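Local coordinates for protein amorpha-4,11-diene synthase (Artemisia annua, PDB 4GAX) that probably cyclises farnesyl diphosphate into a sesquiterpene as a class I terpene synthase, here as an engineered variant studied for product specificity, at residues S480-Y485 and E490-L495; G456-D461 and E501-D506. All coordinates share one frame; numbering follows the deposited sequence.

How the contacts relate
Contacts 1 and 2 show how one long helix, 489-513, can serve two neighbours in different surroundings. Near its start it meets helix 478-485 in contact 1, a partly buried corner whose centre lies about 29 Å from the centre of the chain. Further along, in contact 2, it meets helix 447-461, about 14 Å from that centre, with three of the four touching residues buried. The two centres are about 15 Å apart, and contact 1 is nested within the chain loop that contact 2 closes. Both interfaces are apolar: tyrosine, methionine, alanine and leucine meet in contact 1, whereas contact 2 joins a tryptophan, two leucines and an arginine's aliphatic stem, with salt bridges nearby.

Contact 1 of 2, residues S480-Y485 and E490-L495; sequences SYMKEY and EYAKNL
E490 O, in the same helical segment whose A492 and L495 meet Y481 and M482, is gripped twice by N494. The backbone N494 N reaches E490 O at 3.2 Å, while the amide N494 ND2 comes to E490 O at 2.9 Å from the opposite face of the carbonyl, tilted above its plane, with a fairly straight N-H (163°). This doubly used acceptor belongs to the second helix alone; the joint itself is apolar. Two residues of the first helix converge on the small A492: its CB meets M482 CG at 3.7 Å and, obliquely, Y481 CD1 at 4.0 Å. Helices 478-485 and 489-513 follow each other across a short loop and pack crosswise, their local axes 9.5 Å apart and inclined at 101°, consistent with an alpha-alpha corner within the all-helical terpene synthase fold. V487 in the connecting loop fills in beside both Y481 and A492. With CG of Y481 trans to its own amide nitrogen (chi1 -169°), the ring runs past A492 and carries its hydroxyl end to L495, whose side chain it crosses at about a right angle. There L495 CD1 sits at the ring's edge, near its plane, 3.5 Å from Y481 CE1 and equally close to Y481 OH. The same methyl of L495 also lies over the centre of the Y491 ring, so it is wedged between one tyrosine's edge and another's face. Within the first helix, Y481 OH stands 3.6 Å above the plane of the Y485 ring, over its centre. Replacing Y481 by an alanine would probably open a gap beside A492 and V487, leaving L495 CD1 without the aromatic edge that confines it.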
ATOM      1  N   SER A 480     -25.168  -0.049  14.216  1.00103.81           N
ATOM      2  CA  SER A 480     -25.040   0.945  15.279  1.00106.77           C
ATOM      3  C   SER A 480     -25.175   2.363  14.744  1.00 97.62           C
ATOM      4  O   SER A 480     -25.659   3.250  15.450  1.00102.32           O
ATOM      5  CB  SER A 480     -23.710   0.799  16.017  1.00112.60           C
ATOM      6  OG  SER A 480     -23.470   1.934  16.832  1.00114.88           O
ATOM      7  N   TYR A 481     -24.730   2.578  13.507  1.00 59.90           N
ATOM      8  CA  TYR A 481     -24.936   3.859  12.842  1.00 53.28           C
ATOM      9  C   TYR A 481     -26.433   4.071  12.642  1.00 55.36           C
ATOM     10  O   TYR A 481     -26.949   5.166  12.856  1.00 62.02           O
ATOM     11  CB  TYR A 481     -24.218   3.911  11.489  1.00 47.79           C
ATOM     12  CG  TYR A 481     -24.193   5.298  10.885  1.00 52.37           C
ATOM     13  CD1 TYR A 481     -25.251   5.761  10.110  1.00 55.38           C
ATOM     14  CD2 TYR A 481     -23.113   6.153  11.098  1.00 54.75           C
ATOM     15  CE1 TYR A 481     -25.235   7.034   9.561  1.00 61.23           C
ATOM     16  CE2 TYR A 481     -23.086   7.431  10.550  1.00 55.19           C
ATOM     17  CZ  TYR A 481     -24.152   7.866   9.782  1.00 62.14           C
ATOM     18  OH  TYR A 481     -24.144   9.134   9.233  1.00 61.06           O
ATOM     19  N   MET A 482     -27.118   3.006  12.229  1.00 57.86           N
ATOM     20  CA  MET A 482     -28.565   3.025  12.070  1.00 62.65           C
ATOM     21  C   MET A 482     -29.247   3.407  13.380  1.00 65.68           C
ATOM     22  O   MET A 482     -30.277   4.072  13.364  1.00 62.58           O
ATOM     23  CB  MET A 482     -29.070   1.670  11.563  1.00 58.88           C
ATOM     24  CG  MET A 482     -28.722   1.396  10.104  1.00 58.11           C
ATOM     25  SD  MET A 482     -28.671  -0.355   9.661  1.00 52.60           S
ATOM     26  CE  MET A 482     -30.384  -0.835   9.848  1.00 50.81           C
ATOM     27  N   LYS A 483     -28.668   2.997  14.508  1.00 67.74           N
ATOM     28  CA  LYS A 483     -29.199   3.373  15.819  1.00 75.31           C
ATOM     29  C   LYS A 483     -29.018   4.861  16.086  1.00 74.36           C
ATOM     30  O   LYS A 483     -29.960   5.555  16.480  1.00 74.33           O
ATOM     31  CB  LYS A 483     -28.513   2.579  16.934  1.00 84.82           C
ATOM     32  CG  LYS A 483     -28.847   1.100  16.944  1.00 90.85           C
ATOM     33  CD  LYS A 483     -30.347   0.888  16.846  1.00 95.32           C
ATOM     34  CE  LYS A 483     -30.677  -0.115  15.754  1.00 96.57           C
ATOM     35  NZ  LYS A 483     -29.480  -0.449  14.929  1.00 94.29           N
ATOM     36  N   GLU A 484     -27.796   5.333  15.861  1.00 72.01           N
ATOM     37  CA  GLU A 484     -27.405   6.701  16.169  1.00 79.41           C
ATOM     38  C   GLU A 484     -28.244   7.716  15.405  1.00 76.10           C
ATOM     39  O   GLU A 484     -28.760   8.677  15.983  1.00 76.73           O
ATOM     40  CB  GLU A 484     -25.924   6.903  15.830  1.00 87.33           C
ATOM     41  CG  GLU A 484     -25.103   7.579  16.921  1.00 96.60           C
ATOM     42  CD  GLU A 484     -23.649   7.785  16.521  1.00101.97           C
ATOM     43  OE1 GLU A 484     -23.110   8.882  16.782  1.00103.41           O
ATOM     44  OE2 GLU A 484     -23.042   6.851  15.950  1.00102.52           O
ATOM     45  N   TYR A 485     -28.383   7.488  14.104  1.00 54.73           N
ATOM     46  CA  TYR A 485     -29.044   8.449  13.232  1.00 45.88           C
ATOM     47  C   TYR A 485     -30.494   8.085  12.919  1.00 44.18           C
ATOM     48  O   TYR A 485     -31.218   8.877  12.291  1.00 43.01           O
ATOM     49  CB  TYR A 485     -28.243   8.617  11.940  1.00 46.87           C
ATOM     50  CG  TYR A 485     -26.983   9.439  12.116  1.00 61.86           C
ATOM     51  CD1 TYR A 485     -26.856  10.694  11.527  1.00 48.51           C
ATOM     52  CD2 TYR A 485     -25.926   8.968  12.893  1.00 75.72           C
ATOM     53  CE1 TYR A 485     -25.704  11.450  11.694  1.00 62.94           C
ATOM     54  CE2 TYR A 485     -24.771   9.717  13.068  1.00 78.00           C
ATOM     55  CZ  TYR A 485     -24.662  10.957  12.465  1.00 73.77           C
ATOM     56  OH  TYR A 485     -23.513  11.704  12.639  1.00 69.52           O
ATOM     57  N   GLU A 490     -29.988   1.150   3.821  1.00 40.14           N
ATOM     58  CA  GLU A 490     -29.554   1.708   2.539  1.00 35.75           C
ATOM     59  C   GLU A 490     -28.919   3.090   2.700  1.00 40.12           C
ATOM     60  O   GLU A 490     -27.874   3.374   2.113  1.00 44.60           O
ATOM     61  CB  GLU A 490     -30.702   1.774   1.533  1.00 39.26           C
ATOM     62  CG  GLU A 490     -30.249   2.247   0.152  1.00 46.16           C
ATOM     63  CD  GLU A 490     -31.343   2.139  -0.898  1.00 57.27           C
ATOM     64  OE1 GLU A 490     -31.024   2.294  -2.101  1.00 56.71           O
ATOM     65  OE2 GLU A 490     -32.516   1.902  -0.517  1.00 56.04           O
ATOM     66  N   TYR A 491     -29.547   3.934   3.515  1.00 35.63           N
ATOM     67  CA  TYR A 491     -29.075   5.298   3.738  1.00 36.14           C
ATOM     68  C   TYR A 491     -27.796   5.256   4.565  1.00 31.53           C
ATOM     69  O   TYR A 491     -26.836   5.956   4.268  1.00 31.32           O
ATOM     70  CB  TYR A 491     -30.161   6.103   4.459  1.00 34.98           C
ATOM     71  CG  TYR A 491     -29.937   7.603   4.548  1.00 28.02           C
ATOM     72  CD1 TYR A 491     -29.040   8.260   3.709  1.00 29.63           C
ATOM     73  CD2 TYR A 491     -30.639   8.362   5.482  1.00 33.20           C
ATOM     74  CE1 TYR A 491     -28.845   9.641   3.807  1.00 33.90           C
ATOM     75  CE2 TYR A 491     -30.454   9.734   5.587  1.00 34.73           C
ATOM     76  CZ  TYR A 491     -29.561  10.370   4.748  1.00 31.42           C
ATOM     77  OH  TYR A 491     -29.385  11.738   4.861  1.00 33.61           O
ATOM     78  N   ALA A 492     -27.781   4.417   5.597  1.00 29.89           N
ATOM     79  CA  ALA A 492     -26.586   4.235   6.415  1.00 34.80           C
ATOM     80  C   ALA A 492     -25.376   3.859   5.570  1.00 37.89           C
ATOM     81  O   ALA A 492     -24.292   4.447   5.716  1.00 35.75           O
ATOM     82  CB  ALA A 492     -26.834   3.184   7.502  1.00 40.64           C
ATOM     83  N   LYS A 493     -25.558   2.897   4.670  1.00 36.65           N
ATOM     84  CA  LYS A 493     -24.452   2.453   3.819  1.00 38.77           C
ATOM     85  C   LYS A 493     -23.934   3.590   2.953  1.00 32.08           C
ATOM     86  O   LYS A 493     -22.723   3.764   2.804  1.00 33.38           O
ATOM     87  CB  LYS A 493     -24.874   1.275   2.934  1.00 55.96           C
ATOM     88  CG  LYS A 493     -25.026  -0.060   3.661  1.00 69.82           C
ATOM     89  CD  LYS A 493     -23.684  -0.746   3.893  1.00 78.33           C
ATOM     90  CE  LYS A 493     -23.653  -2.127   3.243  1.00 82.02           C
ATOM     91  NZ  LYS A 493     -22.477  -2.938   3.682  1.00 84.28           N
ATOM     92  N   ASN A 494     -24.846   4.367   2.379  1.00 26.23           N
ATOM     93  CA  ASN A 494     -24.432   5.527   1.588  1.00 30.50           C
ATOM     94  C   ASN A 494     -23.658   6.573   2.397  1.00 29.25           C
ATOM     95  O   ASN A 494     -22.650   7.124   1.926  1.00 29.13           O
ATOM     96  CB  ASN A 494     -25.640   6.168   0.905  1.00 36.45           C
ATOM     97  CG  ASN A 494     -25.992   5.480  -0.398  1.00 53.59           C
ATOM     98  OD1 ASN A 494     -25.437   5.804  -1.452  1.00 48.50           O
ATOM     99  ND2 ASN A 494     -26.909   4.511  -0.332  1.00 54.87           N
ATOM    100  N   LEU A 495     -24.128   6.833   3.614  1.00 26.62           N
ATOM    101  CA  LEU A 495     -23.470   7.783   4.498  1.00 28.87           C
ATOM    102  C   LEU A 495     -22.080   7.301   4.876  1.00 32.94           C
ATOM    103  O   LEU A 495     -21.109   8.067   4.807  1.00 30.13           O
ATOM    104  CB  LEU A 495     -24.307   7.994   5.752  1.00 27.30           C
ATOM    105  CG  LEU A 495     -25.626   8.719   5.489  1.00 23.94           C
ATOM    106  CD1 LEU A 495     -26.524   8.700   6.721  1.00 32.38           C
ATOM    107  CD2 LEU A 495     -25.390  10.144   5.025  1.00 27.65           C
TER

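Contact 2 of 2, residues G456-D461 and E501-D506; sequences GRRLND and EDLWKD
Apolar contact between R458 and L503, and between L459 and W504, makes up the interface. R458 takes part through its aliphatic stem, R458 CG lying 4.0 Å from L503 CD1, and a bend at its second torsion (chi2 -75°) turns the chain beyond CG aside from the leucine. One residue on, L459 CD1 approaches W504 CZ2, at the benzo end of the indole, at 4.0 Å and obliquely to the ring. In each pair the side chains cross at about a right angle. V500 adds to the packing against R458 and L459, while L455 touches both L503 and W504.

Charged interactions lie around this apolar seam. R457 is shared by two acids: R457 NH1 makes a salt bridge with D461 OD2 at 3.6 Å, and its NE pairs with D410. W504 also forms a cation-pi interaction with K216.

L459 directly precedes N460 and D461, which begin a sequence resembling the NSE/DTE motif, associated with metal binding in class I terpene synthases; this is therefore buried helix-to-helix packing next to such a motif in the alpha-helical terpene synthase fold.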
ATOM      1  N   GLY A 456      -8.772   2.838   8.350  1.00 30.44           N
ATOM      2  CA  GLY A 456      -8.620   1.421   8.626  1.00 29.31           C
ATOM      3  C   GLY A 456      -9.754   0.898   9.485  1.00 37.58           C
ATOM      4  O   GLY A 456     -10.270  -0.202   9.247  1.00 33.92           O
ATOM      5  N   ARG A 457     -10.143   1.687  10.483  1.00 33.10           N
ATOM      6  CA  ARG A 457     -11.247   1.320  11.349  1.00 32.34           C
ATOM      7  C   ARG A 457     -12.554   1.339  10.566  1.00 30.80           C
ATOM      8  O   ARG A 457     -13.376   0.437  10.715  1.00 38.97           O
ATOM      9  CB  ARG A 457     -11.317   2.267  12.550  1.00 36.94           C
ATOM     10  CG  ARG A 457     -12.140   1.757  13.718  1.00 55.21           C
ATOM     11  CD  ARG A 457     -12.222   2.798  14.837  1.00 69.32           C
ATOM     12  NE  ARG A 457     -12.501   4.133  14.311  1.00 80.73           N
ATOM     13  CZ  ARG A 457     -13.687   4.530  13.854  1.00 90.19           C
ATOM     14  NH1 ARG A 457     -14.719   3.695  13.850  1.00 94.73           N
ATOM     15  NH2 ARG A 457     -13.838   5.764  13.395  1.00 90.95           N
ATOM     16  N   ARG A 458     -12.743   2.355   9.722  1.00 32.92           N
ATOM     17  CA  ARG A 458     -13.974   2.459   8.935  1.00 35.29           C
ATOM     18  C   ARG A 458     -14.089   1.319   7.927  1.00 39.30           C
ATOM     19  O   ARG A 458     -15.165   0.751   7.740  1.00 39.19           O
ATOM     20  CB  ARG A 458     -14.060   3.798   8.191  1.00 32.11           C
ATOM     21  CG  ARG A 458     -14.006   5.041   9.078  1.00 45.57           C
ATOM     22  CD  ARG A 458     -15.305   5.275   9.831  1.00 62.64           C
ATOM     23  NE  ARG A 458     -15.160   6.334  10.828  1.00 75.18           N
ATOM     24  CZ  ARG A 458     -16.156   6.823  11.562  1.00 86.21           C
ATOM     25  NH1 ARG A 458     -17.389   6.357  11.412  1.00 91.14           N
ATOM     26  NH2 ARG A 458     -15.920   7.784  12.447  1.00 87.50           N
ATOM     27  N   LEU A 459     -12.982   0.997   7.264  1.00 29.98           N
ATOM     28  CA  LEU A 459     -13.012  -0.053   6.243  1.00 33.77           C
ATOM     29  C   LEU A 459     -13.298  -1.414   6.876  1.00 36.63           C
ATOM     30  O   LEU A 459     -14.011  -2.241   6.300  1.00 41.32           O
ATOM     31  CB  LEU A 459     -11.705  -0.085   5.448  1.00 33.46           C
ATOM     32  CG  LEU A 459     -11.553   1.085   4.463  1.00 32.79           C
ATOM     33  CD1 LEU A 459     -10.192   1.056   3.778  1.00 32.81           C
ATOM     34  CD2 LEU A 459     -12.681   1.062   3.425  1.00 32.26           C
ATOM     35  N   ASN A 460     -12.754  -1.631   8.070  1.00 36.43           N
ATOM     36  CA  ASN A 460     -12.978  -2.882   8.793  1.00 38.02           C
ATOM     37  C   ASN A 460     -14.395  -2.971   9.366  1.00 49.36           C
ATOM     38  O   ASN A 460     -14.943  -4.062   9.503  1.00 54.00           O
ATOM     39  CB  ASN A 460     -11.926  -3.063   9.894  1.00 32.40           C
ATOM     40  CG  ASN A 460     -11.948  -4.455  10.505  1.00 54.90           C
ATOM     41  OD1 ASN A 460     -12.557  -5.380   9.961  1.00 51.96           O
ATOM     42  ND2 ASN A 460     -11.268  -4.612  11.639  1.00 62.57           N
ATOM     43  N   ASP A 461     -14.994  -1.822   9.678  1.00 58.94           N
ATOM     44  CA  ASP A 461     -16.370  -1.784  10.177  1.00 62.38           C
ATOM     45  C   ASP A 461     -17.398  -2.014   9.072  1.00 68.17           C
ATOM     46  O   ASP A 461     -18.583  -2.205   9.349  1.00 81.42           O
ATOM     47  CB  ASP A 461     -16.658  -0.456  10.879  1.00 62.23           C
ATOM     48  CG  ASP A 461     -15.972  -0.347  12.224  1.00 71.67           C
ATOM     49  OD1 ASP A 461     -15.090  -1.185  12.520  1.00 71.93           O
ATOM     50  OD2 ASP A 461     -16.308   0.586  12.981  1.00 80.76           O
ATOM     51  N   GLU A 501     -14.995   7.946   1.339  1.00 29.08           N
ATOM     52  CA  GLU A 501     -14.495   8.733   0.211  1.00 24.24           C
ATOM     53  C   GLU A 501     -13.865  10.031   0.693  1.00 25.39           C
ATOM     54  O   GLU A 501     -12.840  10.469   0.168  1.00 25.28           O
ATOM     55  CB  GLU A 501     -15.617   9.027  -0.787  1.00 29.32           C
ATOM     56  CG  GLU A 501     -16.007   7.807  -1.603  1.00 37.95           C
ATOM     57  CD  GLU A 501     -14.787   7.096  -2.200  1.00 41.21           C
ATOM     58  OE1 GLU A 501     -14.443   5.989  -1.730  1.00 40.35           O
ATOM     59  OE2 GLU A 501     -14.173   7.646  -3.132  1.00 43.36           O
ATOM     60  N   ASP A 502     -14.487  10.656   1.685  1.00 26.71           N
ATOM     61  CA  ASP A 502     -13.908  11.851   2.296  1.00 25.39           C
ATOM     62  C   ASP A 502     -12.495  11.581   2.799  1.00 21.97           C
ATOM     63  O   ASP A 502     -11.592  12.395   2.614  1.00 25.13           O
ATOM     64  CB  ASP A 502     -14.783  12.323   3.454  1.00 34.36           C
ATOM     65  CG  ASP A 502     -16.001  13.095   2.984  1.00 45.48           C
ATOM     66  OD1 ASP A 502     -16.181  13.218   1.753  1.00 40.04           O
ATOM     67  OD2 ASP A 502     -16.773  13.579   3.845  1.00 51.70           O
ATOM     68  N   LEU A 503     -12.299  10.426   3.422  1.00 17.38           N
ATOM     69  CA  LEU A 503     -10.989  10.088   3.992  1.00 16.71           C
ATOM     70  C   LEU A 503      -9.907   9.918   2.931  1.00 13.69           C
ATOM     71  O   LEU A 503      -8.770  10.364   3.120  1.00 17.74           O
ATOM     72  CB  LEU A 503     -11.098   8.829   4.861  1.00 22.97           C
ATOM     73  CG  LEU A 503     -11.795   9.089   6.192  1.00 35.20           C
ATOM     74  CD1 LEU A 503     -12.215   7.770   6.821  1.00 32.18           C
ATOM     75  CD2 LEU A 503     -10.887   9.878   7.138  1.00 34.14           C
ATOM     76  N   TRP A 504     -10.224   9.262   1.819  1.00 20.08           N
ATOM     77  CA  TRP A 504      -9.215   9.111   0.770  1.00 21.75           C
ATOM     78  C   TRP A 504      -8.793  10.489   0.277  1.00 22.87           C
ATOM     79  O   TRP A 504      -7.619  10.715  -0.040  1.00 18.43           O
ATOM     80  CB  TRP A 504      -9.736   8.279  -0.419  1.00 20.69           C
ATOM     81  CG  TRP A 504     -10.003   6.812  -0.127  1.00 23.30           C
ATOM     82  CD1 TRP A 504     -11.220   6.178  -0.159  1.00 18.14           C
ATOM     83  CD2 TRP A 504      -9.034   5.802   0.206  1.00 21.98           C
ATOM     84  NE1 TRP A 504     -11.063   4.843   0.148  1.00 22.38           N
ATOM     85  CE2 TRP A 504      -9.735   4.586   0.374  1.00 21.85           C
ATOM     86  CE3 TRP A 504      -7.641   5.804   0.374  1.00 21.24           C
ATOM     87  CZ2 TRP A 504      -9.093   3.388   0.710  1.00 25.61           C
ATOM     88  CZ3 TRP A 504      -7.001   4.604   0.712  1.00 21.62           C
ATOM     89  CH2 TRP A 504      -7.727   3.420   0.874  1.00 20.44           C
ATOM     90  N   LYS A 505      -9.753  11.405   0.187  1.00 20.44           N
ATOM     91  CA  LYS A 505      -9.437  12.763  -0.249  1.00 18.73           C
ATOM     92  C   LYS A 505      -8.568  13.489   0.790  1.00 17.55           C
ATOM     93  O   LYS A 505      -7.633  14.218   0.430  1.00 20.35           O
ATOM     94  CB  LYS A 505     -10.720  13.553  -0.568  1.00 20.95           C
ATOM     95  CG  LYS A 505     -11.306  13.215  -1.956  1.00 24.11           C
ATOM     96  CD  LYS A 505     -12.562  14.032  -2.292  1.00 28.53           C
ATOM     97  CE  LYS A 505     -13.708  13.696  -1.359  1.00 28.10           C
ATOM     98  NZ  LYS A 505     -14.935  14.464  -1.741  1.00 24.99           N
ATOM     99  N   ASP A 506      -8.882  13.304   2.069  1.00 19.27           N
ATOM    100  CA  ASP A 506      -8.069  13.888   3.137  1.00 21.00           C
ATOM    101  C   ASP A 506      -6.642  13.359   3.058  1.00 20.52           C
ATOM    102  O   ASP A 506      -5.665  14.099   3.228  1.00 22.68           O
ATOM    103  CB  ASP A 506      -8.658  13.539   4.508  1.00 21.42           C
ATOM    104  CG  ASP A 506      -9.891  14.352   4.837  1.00 30.78           C
ATOM    105  OD1 ASP A 506      -9.962  15.532   4.413  1.00 27.17           O
ATOM    106  OD2 ASP A 506     -10.787  13.812   5.525  1.00 37.29           O
TER